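Local coordinates for putative nucleotide sugar epimerase/ dehydratase (Bordetella bronchiseptica, PDB 2Q1S), which binds NADH in a Rossmann fold and probably acts as a nucleotide-sugar epimerase or dehydratase in the biosynthesis of the lipopolysaccharide O-antigen, at residues 102-106 with 129-133; 145-151 with 202-208. One frame throughout, in Å; residues are numbered along the deposited sequence.

Contact 1: residues 102-106 with 129-133; sequences YVFHL and TTLKL. With NAI (1,4-dihydronicotinamide adenine dinucleotide), chain B.
In the Rossmann domain that binds NADH, His105, near the C-terminal end of strand 102-105, reaches toward helix 128-137, which packs over one side of the sheet; residues 129-133 of that helix run nearly antiparallel to strand 102-105, at 160°. The contact is an example of a polar residue built into a strand-helix interface. With CG anti to the backbone N (chi1 173°), the imidazole stands off the strand and presents its NE2 edge to the helix. Thr130 OG1 lies there in the plane of the ring, 2.8 Å from His105 NE2, in a hydrogen bond that either group could donate. Leu133, one turn further along the helix, covers a face of the same ring: its CD2 methyl makes a CH-pi contact 4.2 Å from the centroid of the His105 ring. That methyl also touches Val103, with CG1 of Val103 and CD2 of Leu133 4.3 Å apart, and so spans two residues that point from the strand to the same side. Cofactor atoms border both segments. The carbonyl O of Leu106 lies 3.0 Å from O3D of the nicotinamide ribose, a weak bond at most, and Thr129 CG2 rests 3.6 Å from the adenine amino nitrogen N6A. One polar edge and one apolar face thus serve a single buried imidazole, and the bond to Thr130 would hinder rotation of its ring.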
ATOM      1  N   TYR A 102       4.923  21.983 -12.116  1.00 34.36           N
ATOM      2  CA  TYR A 102       4.652  20.563 -12.419  1.00 34.52           C
ATOM      3  C   TYR A 102       5.617  19.700 -11.717  1.00 35.21           C
ATOM      4  O   TYR A 102       6.791  20.048 -11.539  1.00 35.07           O
ATOM      5  CB  TYR A 102       4.705  20.293 -13.933  1.00 35.18           C
ATOM      6  CG  TYR A 102       3.659  21.060 -14.689  1.00 32.70           C
ATOM      7  CD1 TYR A 102       2.335  20.610 -14.736  1.00 36.97           C
ATOM      8  CD2 TYR A 102       3.954  22.286 -15.326  1.00 35.61           C
ATOM      9  CE1 TYR A 102       1.342  21.308 -15.382  1.00 35.30           C
ATOM     10  CE2 TYR A 102       2.967  23.016 -15.984  1.00 35.99           C
ATOM     11  CZ  TYR A 102       1.634  22.530 -16.044  1.00 35.00           C
ATOM     12  OH  TYR A 102       0.639  23.241 -16.690  1.00 35.63           O
ATOM     13  N   VAL A 103       5.111  18.564 -11.236  1.00 34.79           N
ATOM     14  CA  VAL A 103       5.974  17.529 -10.671  1.00 36.14           C
ATOM     15  C   VAL A 103       5.674  16.235 -11.391  1.00 36.33           C
ATOM     16  O   VAL A 103       4.529  15.909 -11.598  1.00 37.21           O
ATOM     17  CB  VAL A 103       5.714  17.339  -9.121  1.00 34.89           C
ATOM     18  CG1 VAL A 103       6.386  16.062  -8.560  1.00 37.07           C
ATOM     19  CG2 VAL A 103       6.131  18.569  -8.351  1.00 37.33           C
ATOM     20  N   PHE A 104       6.717  15.563 -11.847  1.00 35.84           N
ATOM     21  CA  PHE A 104       6.617  14.200 -12.430  1.00 36.16           C
ATOM     22  C   PHE A 104       7.273  13.246 -11.455  1.00 36.43           C
ATOM     23  O   PHE A 104       8.416  13.419 -11.143  1.00 35.24           O
ATOM     24  CB  PHE A 104       7.323  14.134 -13.789  1.00 36.01           C
ATOM     25  CG  PHE A 104       6.694  15.007 -14.837  1.00 36.11           C
ATOM     26  CD1 PHE A 104       7.066  16.358 -14.967  1.00 36.87           C
ATOM     27  CD2 PHE A 104       5.675  14.527 -15.665  1.00 35.06           C
ATOM     28  CE1 PHE A 104       6.489  17.188 -15.928  1.00 35.79           C
ATOM     29  CE2 PHE A 104       5.105  15.343 -16.661  1.00 36.92           C
ATOM     30  CZ  PHE A 104       5.490  16.699 -16.765  1.00 36.14           C
ATOM     31  N   HIS A 105       6.493  12.278 -10.930  1.00 36.19           N
ATOM     32  CA  HIS A 105       7.025  11.314  -9.992  1.00 36.49           C
ATOM     33  C   HIS A 105       7.238   9.963 -10.678  1.00 35.58           C
ATOM     34  O   HIS A 105       6.220   9.230 -10.918  1.00 36.42           O
ATOM     35  CB  HIS A 105       6.064  11.214  -8.789  1.00 37.89           C
ATOM     36  CG  HIS A 105       6.456  10.121  -7.856  1.00 38.76           C
ATOM     37  ND1 HIS A 105       7.758   9.714  -7.706  1.00 41.51           N
ATOM     38  CD2 HIS A 105       5.702   9.297  -7.088  1.00 38.36           C
ATOM     39  CE1 HIS A 105       7.806   8.687  -6.858  1.00 38.87           C
ATOM     40  NE2 HIS A 105       6.565   8.422  -6.474  1.00 38.19           N
ATOM     41  N   LEU A 106       8.483   9.759 -11.129  1.00 37.06           N
ATOM     42  CA  LEU A 106       8.878   8.560 -11.896  1.00 39.80           C
ATOM     43  C   LEU A 106       9.725   7.570 -11.136  1.00 39.37           C
ATOM     44  O   LEU A 106      10.163   6.572 -11.698  1.00 40.66           O
ATOM     45  CB  LEU A 106       9.585   8.946 -13.223  1.00 40.38           C
ATOM     46  CG  LEU A 106       8.902  10.069 -13.999  1.00 41.83           C
ATOM     47  CD1 LEU A 106       9.802  10.356 -15.228  1.00 44.91           C
ATOM     48  CD2 LEU A 106       7.510   9.736 -14.399  1.00 42.08           C
ATOM     49  N   THR A 129       8.325   6.459  -1.164  1.00 36.07           N
ATOM     50  CA  THR A 129       8.672   7.607  -2.037  1.00 37.13           C
ATOM     51  C   THR A 129       7.398   8.425  -2.334  1.00 36.11           C
ATOM     52  O   THR A 129       7.369   9.653  -2.134  1.00 37.61           O
ATOM     53  CB  THR A 129       9.204   7.049  -3.370  1.00 37.56           C
ATOM     54  OG1 THR A 129       8.365   5.945  -3.772  1.00 37.99           O
ATOM     55  CG2 THR A 129      10.629   6.611  -3.238  1.00 39.40           C
ATOM     56  N   THR A 130       6.345   7.774  -2.814  1.00 35.06           N
ATOM     57  CA  THR A 130       5.119   8.463  -3.179  1.00 35.92           C
ATOM     58  C   THR A 130       4.461   9.150  -1.987  1.00 35.99           C
ATOM     59  O   THR A 130       4.033  10.318  -2.065  1.00 36.11           O
ATOM     60  CB  THR A 130       4.148   7.487  -3.841  1.00 37.55           C
ATOM     61  OG1 THR A 130       4.846   6.829  -4.912  1.00 36.93           O
ATOM     62  CG2 THR A 130       2.923   8.227  -4.389  1.00 36.30           C
ATOM     63  N   LEU A 131       4.351   8.419  -0.875  1.00 34.48           N
ATOM     64  CA  LEU A 131       3.681   8.964   0.307  1.00 34.04           C
ATOM     65  C   LEU A 131       4.425  10.221   0.820  1.00 34.48           C
ATOM     66  O   LEU A 131       3.769  11.240   1.099  1.00 35.34           O
ATOM     67  CB  LEU A 131       3.643   7.865   1.402  1.00 34.10           C
ATOM     68  CG  LEU A 131       2.915   8.384   2.645  1.00 33.85           C
ATOM     69  CD1 LEU A 131       1.477   8.790   2.341  1.00 36.14           C
ATOM     70  CD2 LEU A 131       2.985   7.275   3.725  1.00 35.51           C
ATOM     71  N   LYS A 132       5.737  10.130   1.002  1.00 34.37           N
ATOM     72  CA  LYS A 132       6.485  11.257   1.568  1.00 34.91           C
ATOM     73  C   LYS A 132       6.480  12.453   0.606  1.00 35.54           C
ATOM     74  O   LYS A 132       6.391  13.598   1.043  1.00 37.02           O
ATOM     75  CB  LYS A 132       7.887  10.862   1.969  1.00 35.36           C
ATOM     76  CG  LYS A 132       7.848   9.806   3.098  1.00 37.25           C
ATOM     77  CD  LYS A 132       9.225   9.532   3.679  1.00 37.48           C
ATOM     78  CE  LYS A 132       9.761  10.628   4.608  1.00 40.78           C
ATOM     79  NZ  LYS A 132      11.068  10.281   5.228  1.00 41.53           N
ATOM     80  N   LEU A 133       6.556  12.165  -0.687  1.00 35.52           N
ATOM     81  CA  LEU A 133       6.497  13.253  -1.667  1.00 36.61           C
ATOM     82  C   LEU A 133       5.170  13.960  -1.562  1.00 36.13           C
ATOM     83  O   LEU A 133       5.094  15.210  -1.449  1.00 37.66           O
ATOM     84  CB  LEU A 133       6.733  12.674  -3.073  1.00 35.98           C
ATOM     85  CG  LEU A 133       6.602  13.756  -4.177  1.00 36.79           C
ATOM     86  CD1 LEU A 133       7.653  14.867  -4.106  1.00 36.87           C
ATOM     87  CD2 LEU A 133       6.615  13.079  -5.528  1.00 39.70           C
TER
HETATM   88  PA  NAI B 358      14.370   3.504 -14.026  1.00 26.26           P
HETATM   89  O1A NAI B 358      14.796   2.535 -12.983  1.00 27.38           O
HETATM   90  O2A NAI B 358      15.341   3.833 -15.184  1.00 27.58           O
HETATM   91  O5B NAI B 358      13.883   4.834 -13.412  1.00 24.32           O
HETATM   92  C5B NAI B 358      13.529   5.022 -12.037  1.00 25.68           C
HETATM   93  C4B NAI B 358      14.406   6.083 -11.394  1.00 25.86           C
HETATM   94  O4B NAI B 358      14.046   6.202 -10.023  1.00 25.52           O
HETATM   95  C3B NAI B 358      15.905   5.683 -11.446  1.00 27.51           C
HETATM   96  O3B NAI B 358      16.676   6.765 -11.997  1.00 26.53           O
HETATM   97  C2B NAI B 358      16.259   5.507  -9.977  1.00 26.06           C
HETATM   98  O2B NAI B 358      17.624   5.834  -9.574  1.00 27.11           O
HETATM   99  C1B NAI B 358      15.269   6.456  -9.298  1.00 24.21           C
HETATM  100  N9A NAI B 358      15.060   6.210  -7.882  1.00 24.91           N
HETATM  101  C8A NAI B 358      14.974   4.997  -7.255  1.00 24.42           C
HETATM  102  N7A NAI B 358      14.732   5.193  -5.958  1.00 23.62           N
HETATM  103  C5A NAI B 358      14.640   6.530  -5.706  1.00 25.90           C
HETATM  104  C6A NAI B 358      14.407   7.403  -4.548  1.00 25.81           C
HETATM  105  N6A NAI B 358      14.200   6.935  -3.311  1.00 25.19           N
HETATM  106  N1A NAI B 358      14.391   8.762  -4.719  1.00 25.88           N
HETATM  107  C2A NAI B 358      14.606   9.260  -5.967  1.00 25.34           C
HETATM  108  N3A NAI B 358      14.820   8.553  -7.090  1.00 25.66           N
HETATM  109  C4A NAI B 358      14.842   7.175  -7.027  1.00 25.41           C
HETATM  110  O3  NAI B 358      13.056   2.835 -14.645  1.00 25.79           O
HETATM  111  PN  NAI B 358      12.006   3.434 -15.733  1.00 27.64           P
HETATM  112  O1N NAI B 358      11.626   2.386 -16.653  1.00 29.13           O
HETATM  113  O2N NAI B 358      12.565   4.766 -16.165  1.00 28.29           O
HETATM  114  O5D NAI B 358      10.741   3.794 -14.756  1.00 28.03           O
HETATM  115  C5D NAI B 358      10.220   5.129 -14.638  1.00 28.88           C
HETATM  116  C4D NAI B 358       8.810   5.014 -14.055  1.00 26.97           C
HETATM  117  O4D NAI B 358       7.985   4.359 -14.989  1.00 26.65           O
HETATM  118  C3D NAI B 358       8.751   4.118 -12.817  1.00 26.52           C
HETATM  119  O3D NAI B 358       7.857   4.740 -11.885  1.00 24.17           O
HETATM  120  C2D NAI B 358       8.220   2.814 -13.331  1.00 28.71           C
HETATM  121  O2D NAI B 358       7.536   2.070 -12.287  1.00 27.69           O
HETATM  122  C1D NAI B 358       7.260   3.262 -14.397  1.00 30.17           C
HETATM  123  N1N NAI B 358       6.988   2.264 -15.398  1.00 30.03           N
HETATM  124  C2N NAI B 358       7.906   1.908 -16.356  1.00 32.97           C
HETATM  125  C3N NAI B 358       7.601   0.958 -17.326  1.00 29.63           C
HETATM  126  C7N NAI B 358       8.613   0.537 -18.387  1.00 31.26           C
HETATM  127  O7N NAI B 358       8.268  -0.286 -19.219  1.00 31.06           O
HETATM  128  N7N NAI B 358       9.830   1.137 -18.354  1.00 32.02           N
HETATM  129  C4N NAI B 358       6.302   0.382 -17.374  1.00 31.53           C
HETATM  130  C5N NAI B 358       5.363   0.804 -16.389  1.00 31.23           C
HETATM  131  C6N NAI B 358       5.726   1.764 -15.446  1.00 33.46           C

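Contact 2: residues 145-151 with 202-208; sequences KVVYSAA and PTVRARF. With NAI (1,4-dihydronicotinamide adenine dinucleotide), chain B.
Pro202 opens the pairing with Lys145 and Val146: Pro202 O accepts a hydrogen bond from Val146 N at 2.9 Å, the donor standing 42° out of the carbonyl plane, while the proline ring lies beside the Lys145 backbone. Thr203 pairs with Val146, and its hydroxyl turns to the carbonyl of Ser192 on helix 180-199. The N-H of Val204 bonds to Val146 O, and Val204 O takes the N-H of Tyr148. On the side of the sheet shared with Val147, Val204 CG2 packs 3.6 Å from Lys145 CG, where the lysine chain bends toward Gly277. Arg205 lies on the other face, and its CG meets the edge of the Tyr148 ring at CD2, 4.2 Å away; its guanidinium continues to Glu189 and Asp170. Ala206 N gives Tyr148 O a nearly straight bond of 2.8 Å (177° at the hydrogen), and Ala206 O takes the amide of Ala150. Arg207 sets its CG 3.9 Å from Ala150 CB before its extended chain reaches the same two acids. Phe208 closes the ladder with a weak bond from its N to Ala150 O. Its chi1 of 50° sets the ring between backbone N and carbonyl carbon, so that CZ touches Ser149 CB at 3.5 Å while CE1 lies 3.5 Å from N1N of the nicotinamide. Ser149 OG hydrogen-bonds O3D of the nicotinamide ribose at 2.9 Å, either group being able to donate, and Lys185 NZ hydrogen-bonds the Ser149 carbonyl O. Parallel strands joined through an intervening helix, 180-199, with the cofactor at their C-terminal ends, are typical of the Rossmann fold of short-chain dehydrogenases/reductases.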
ATOM      1  N   LYS A 145      -0.075  20.400 -11.724  1.00 39.12           N
ATOM      2  CA  LYS A 145      -0.267  18.950 -11.905  1.00 39.33           C
ATOM      3  C   LYS A 145       0.892  18.199 -11.358  1.00 38.71           C
ATOM      4  O   LYS A 145       2.028  18.661 -11.407  1.00 38.48           O
ATOM      5  CB  LYS A 145      -0.456  18.597 -13.389  1.00 39.40           C
ATOM      6  CG  LYS A 145      -1.641  17.613 -13.679  1.00 39.34           C
ATOM      7  CD  LYS A 145      -3.012  18.193 -13.327  1.00 39.15           C
ATOM      8  CE  LYS A 145      -3.399  19.353 -14.255  1.00 40.71           C
ATOM      9  NZ  LYS A 145      -3.591  18.876 -15.648  1.00 40.78           N
ATOM     10  N   VAL A 146       0.541  17.049 -10.774  1.00 38.67           N
ATOM     11  CA  VAL A 146       1.504  16.056 -10.309  1.00 38.46           C
ATOM     12  C   VAL A 146       1.230  14.763 -11.062  1.00 38.20           C
ATOM     13  O   VAL A 146       0.164  14.187 -10.884  1.00 38.31           O
ATOM     14  CB  VAL A 146       1.362  15.796  -8.758  1.00 40.43           C
ATOM     15  CG1 VAL A 146       2.360  14.752  -8.319  1.00 42.14           C
ATOM     16  CG2 VAL A 146       1.557  17.136  -8.026  1.00 41.00           C
ATOM     17  N   VAL A 147       2.164  14.338 -11.903  1.00 37.17           N
ATOM     18  CA  VAL A 147       1.952  13.174 -12.730  1.00 37.11           C
ATOM     19  C   VAL A 147       2.769  12.013 -12.154  1.00 35.55           C
ATOM     20  O   VAL A 147       3.984  12.102 -12.004  1.00 37.88           O
ATOM     21  CB  VAL A 147       2.373  13.466 -14.205  1.00 37.65           C
ATOM     22  CG1 VAL A 147       2.077  12.225 -15.078  1.00 38.70           C
ATOM     23  CG2 VAL A 147       1.545  14.672 -14.761  1.00 38.98           C
ATOM     24  N   TYR A 148       2.050  10.917 -11.900  1.00 35.76           N
ATOM     25  CA  TYR A 148       2.615   9.689 -11.330  1.00 36.16           C
ATOM     26  C   TYR A 148       2.615   8.571 -12.391  1.00 35.48           C
ATOM     27  O   TYR A 148       1.552   8.291 -12.974  1.00 35.71           O
ATOM     28  CB  TYR A 148       1.750   9.289 -10.121  1.00 36.25           C
ATOM     29  CG  TYR A 148       2.037   7.864  -9.599  1.00 34.85           C
ATOM     30  CD1 TYR A 148       3.296   7.536  -9.075  1.00 36.76           C
ATOM     31  CD2 TYR A 148       1.071   6.894  -9.623  1.00 34.71           C
ATOM     32  CE1 TYR A 148       3.573   6.288  -8.598  1.00 34.77           C
ATOM     33  CE2 TYR A 148       1.331   5.609  -9.179  1.00 35.08           C
ATOM     34  CZ  TYR A 148       2.575   5.294  -8.628  1.00 34.62           C
ATOM     35  OH  TYR A 148       2.851   4.046  -8.168  1.00 34.50           O
ATOM     36  N   SER A 149       3.797   7.998 -12.666  1.00 35.94           N
ATOM     37  CA  SER A 149       3.875   6.856 -13.554  1.00 36.19           C
ATOM     38  C   SER A 149       3.433   5.587 -12.863  1.00 36.89           C
ATOM     39  O   SER A 149       4.116   5.071 -11.999  1.00 38.23           O
ATOM     40  CB  SER A 149       5.272   6.717 -14.129  1.00 36.56           C
ATOM     41  OG  SER A 149       6.258   6.809 -13.121  1.00 36.67           O
ATOM     42  N   ALA A 150       2.255   5.098 -13.265  1.00 36.38           N
ATOM     43  CA  ALA A 150       1.662   3.893 -12.747  1.00 38.53           C
ATOM     44  C   ALA A 150       1.923   2.713 -13.713  1.00 40.75           C
ATOM     45  O   ALA A 150       2.350   2.900 -14.868  1.00 42.98           O
ATOM     46  CB  ALA A 150       0.171   4.165 -12.564  1.00 37.27           C
ATOM     47  N   ALA A 151       1.623   1.505 -13.297  1.00 43.58           N
ATOM     48  CA  ALA A 151       1.821   0.368 -14.181  1.00 45.51           C
ATOM     49  C   ALA A 151       0.551  -0.010 -14.952  1.00 47.08           C
ATOM     50  O   ALA A 151      -0.555   0.059 -14.421  1.00 49.13           O
ATOM     51  CB  ALA A 151       2.353  -0.821 -13.393  1.00 45.23           C
ATOM     52  N   PRO A 202      -3.172  17.966  -7.250  1.00 36.66           N
ATOM     53  CA  PRO A 202      -3.696  17.760  -8.615  1.00 35.33           C
ATOM     54  C   PRO A 202      -3.063  16.603  -9.373  1.00 36.94           C
ATOM     55  O   PRO A 202      -2.290  16.805 -10.335  1.00 37.00           O
ATOM     56  CB  PRO A 202      -3.432  19.108  -9.293  1.00 36.80           C
ATOM     57  CG  PRO A 202      -2.234  19.625  -8.635  1.00 36.75           C
ATOM     58  CD  PRO A 202      -2.289  19.171  -7.186  1.00 36.58           C
ATOM     59  N   THR A 203      -3.342  15.409  -8.873  1.00 35.63           N
ATOM     60  CA  THR A 203      -2.646  14.211  -9.372  1.00 34.97           C
ATOM     61  C   THR A 203      -3.269  13.671 -10.655  1.00 36.71           C
ATOM     62  O   THR A 203      -4.496  13.730 -10.850  1.00 36.79           O
ATOM     63  CB  THR A 203      -2.675  13.088  -8.340  1.00 34.93           C
ATOM     64  OG1 THR A 203      -4.035  12.709  -8.074  1.00 36.31           O
ATOM     65  CG2 THR A 203      -1.947  13.522  -7.062  1.00 36.67           C
ATOM     66  N   VAL A 204      -2.389  13.144 -11.535  1.00 36.47           N
ATOM     67  CA  VAL A 204      -2.860  12.406 -12.721  1.00 36.54           C
ATOM     68  C   VAL A 204      -1.998  11.138 -12.769  1.00 35.94           C
ATOM     69  O   VAL A 204      -0.791  11.243 -12.680  1.00 36.97           O
ATOM     70  CB  VAL A 204      -2.646  13.216 -13.991  1.00 36.82           C
ATOM     71  CG1 VAL A 204      -3.102  12.394 -15.199  1.00 38.57           C
ATOM     72  CG2 VAL A 204      -3.423  14.500 -13.903  1.00 34.73           C
ATOM     73  N   ARG A 205      -2.650   9.973 -12.854  1.00 36.18           N
ATOM     74  CA  ARG A 205      -1.945   8.700 -12.912  1.00 35.78           C
ATOM     75  C   ARG A 205      -1.816   8.362 -14.390  1.00 36.04           C
ATOM     76  O   ARG A 205      -2.809   8.350 -15.107  1.00 37.73           O
ATOM     77  CB  ARG A 205      -2.774   7.632 -12.179  1.00 36.29           C
ATOM     78  CG  ARG A 205      -2.834   7.934 -10.650  1.00 36.34           C
ATOM     79  CD  ARG A 205      -4.069   7.194 -10.065  1.00 37.39           C
ATOM     80  NE  ARG A 205      -5.337   7.836 -10.322  1.00 35.72           N
ATOM     81  CZ  ARG A 205      -6.481   7.187 -10.543  1.00 35.95           C
ATOM     82  NH1 ARG A 205      -6.450   5.864 -10.617  1.00 39.56           N
ATOM     83  NH2 ARG A 205      -7.606   7.845 -10.732  1.00 38.17           N
ATOM     84  N   ALA A 206      -0.579   8.078 -14.810  1.00 36.72           N
ATOM     85  CA  ALA A 206      -0.306   7.707 -16.212  1.00 36.36           C
ATOM     86  C   ALA A 206       0.113   6.250 -16.217  1.00 35.71           C
ATOM     87  O   ALA A 206       1.151   5.937 -15.713  1.00 36.65           O
ATOM     88  CB  ALA A 206       0.834   8.599 -16.788  1.00 37.33           C
ATOM     89  N   ARG A 207      -0.730   5.361 -16.759  1.00 34.08           N
ATOM     90  CA  ARG A 207      -0.448   3.921 -16.781  1.00 35.02           C
ATOM     91  C   ARG A 207       0.211   3.559 -18.113  1.00 35.15           C
ATOM     92  O   ARG A 207      -0.321   3.842 -19.169  1.00 35.39           O
ATOM     93  CB  ARG A 207      -1.772   3.148 -16.680  1.00 35.61           C
ATOM     94  CG  ARG A 207      -2.393   3.213 -15.292  1.00 36.11           C
ATOM     95  CD  ARG A 207      -3.721   2.444 -15.274  1.00 37.42           C
ATOM     96  NE  ARG A 207      -4.335   2.561 -13.956  1.00 36.45           N
ATOM     97  CZ  ARG A 207      -5.664   2.452 -13.732  1.00 39.18           C
ATOM     98  NH1 ARG A 207      -6.514   2.183 -14.721  1.00 40.99           N
ATOM     99  NH2 ARG A 207      -6.139   2.597 -12.483  1.00 43.02           N
ATOM    100  N   PHE A 208       1.374   2.943 -18.026  1.00 36.69           N
ATOM    101  CA  PHE A 208       1.976   2.486 -19.269  1.00 37.71           C
ATOM    102  C   PHE A 208       2.702   1.167 -19.054  1.00 38.17           C
ATOM    103  O   PHE A 208       2.755   0.653 -17.947  1.00 40.09           O
ATOM    104  CB  PHE A 208       2.807   3.602 -19.938  1.00 38.22           C
ATOM    105  CG  PHE A 208       3.797   4.288 -19.019  1.00 40.03           C
ATOM    106  CD1 PHE A 208       5.035   3.756 -18.846  1.00 37.67           C
ATOM    107  CD2 PHE A 208       3.495   5.516 -18.422  1.00 39.63           C
ATOM    108  CE1 PHE A 208       5.989   4.360 -18.034  1.00 38.24           C
ATOM    109  CE2 PHE A 208       4.444   6.164 -17.606  1.00 40.35           C
ATOM    110  CZ  PHE A 208       5.728   5.568 -17.420  1.00 37.63           C
TER
HETATM  111  PA  NAI B 358      14.370   3.504 -14.026  1.00 26.26           P
HETATM  112  O1A NAI B 358      14.796   2.535 -12.983  1.00 27.38           O
HETATM  113  O2A NAI B 358      15.341   3.833 -15.184  1.00 27.58           O
HETATM  114  O5B NAI B 358      13.883   4.834 -13.412  1.00 24.32           O
HETATM  115  C5B NAI B 358      13.529   5.022 -12.037  1.00 25.68           C
HETATM  116  C4B NAI B 358      14.406   6.083 -11.394  1.00 25.86           C
HETATM  117  O4B NAI B 358      14.046   6.202 -10.023  1.00 25.52           O
HETATM  118  C3B NAI B 358      15.905   5.683 -11.446  1.00 27.51           C
HETATM  119  O3B NAI B 358      16.676   6.765 -11.997  1.00 26.53           O
HETATM  120  C2B NAI B 358      16.259   5.507  -9.977  1.00 26.06           C
HETATM  121  O2B NAI B 358      17.624   5.834  -9.574  1.00 27.11           O
HETATM  122  C1B NAI B 358      15.269   6.456  -9.298  1.00 24.21           C
HETATM  123  N9A NAI B 358      15.060   6.210  -7.882  1.00 24.91           N
HETATM  124  C8A NAI B 358      14.974   4.997  -7.255  1.00 24.42           C
HETATM  125  N7A NAI B 358      14.732   5.193  -5.958  1.00 23.62           N
HETATM  126  C5A NAI B 358      14.640   6.530  -5.706  1.00 25.90           C
HETATM  127  C6A NAI B 358      14.407   7.403  -4.548  1.00 25.81           C
HETATM  128  N6A NAI B 358      14.200   6.935  -3.311  1.00 25.19           N
HETATM  129  N1A NAI B 358      14.391   8.762  -4.719  1.00 25.88           N
HETATM  130  C2A NAI B 358      14.606   9.260  -5.967  1.00 25.34           C
HETATM  131  N3A NAI B 358      14.820   8.553  -7.090  1.00 25.66           N
HETATM  132  C4A NAI B 358      14.842   7.175  -7.027  1.00 25.41           C
HETATM  133  O3  NAI B 358      13.056   2.835 -14.645  1.00 25.79           O
HETATM  134  PN  NAI B 358      12.006   3.434 -15.733  1.00 27.64           P
HETATM  135  O1N NAI B 358      11.626   2.386 -16.653  1.00 29.13           O
HETATM  136  O2N NAI B 358      12.565   4.766 -16.165  1.00 28.29           O
HETATM  137  O5D NAI B 358      10.741   3.794 -14.756  1.00 28.03           O
HETATM  138  C5D NAI B 358      10.220   5.129 -14.638  1.00 28.88           C
HETATM  139  C4D NAI B 358       8.810   5.014 -14.055  1.00 26.97           C
HETATM  140  O4D NAI B 358       7.985   4.359 -14.989  1.00 26.65           O
HETATM  141  C3D NAI B 358       8.751   4.118 -12.817  1.00 26.52           C
HETATM  142  O3D NAI B 358       7.857   4.740 -11.885  1.00 24.17           O
HETATM  143  C2D NAI B 358       8.220   2.814 -13.331  1.00 28.71           C
HETATM  144  O2D NAI B 358       7.536   2.070 -12.287  1.00 27.69           O
HETATM  145  C1D NAI B 358       7.260   3.262 -14.397  1.00 30.17           C
HETATM  146  N1N NAI B 358       6.988   2.264 -15.398  1.00 30.03           N
HETATM  147  C2N NAI B 358       7.906   1.908 -16.356  1.00 32.97           C
HETATM  148  C3N NAI B 358       7.601   0.958 -17.326  1.00 29.63           C
HETATM  149  C7N NAI B 358       8.613   0.537 -18.387  1.00 31.26           C
HETATM  150  O7N NAI B 358       8.268  -0.286 -19.219  1.00 31.06           O
HETATM  151  N7N NAI B 358       9.830   1.137 -18.354  1.00 32.02           N
HETATM  152  C4N NAI B 358       6.302   0.382 -17.374  1.00 31.53           C
HETATM  153  C5N NAI B 358       5.363   0.804 -16.389  1.00 31.23           C
HETATM  154  C6N NAI B 358       5.726   1.764 -15.446  1.00 33.46           C

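Both contacts are buried and belong to one sheet, in which strand 102-105 of contact 1 neighbours strand 145-151 of contact 2: His105 N lies 2.7 Å from Val147 O, a probable hydrogen bond. Helix 128-137 leads along the chain into strand 145-151, and the Tyr148 ring packs against His105. Their chemistry follows their place. Contact 1 joins sheet to helix mainly through side chains, burying 204 Å², whereas contact 2 joins strand to strand through a backbone ladder and buries 655 Å². Both end at NADH, contact 1 approaching the adenine and contact 2 the nicotinamide, while O3D of the nicotinamide ribose lies beside both.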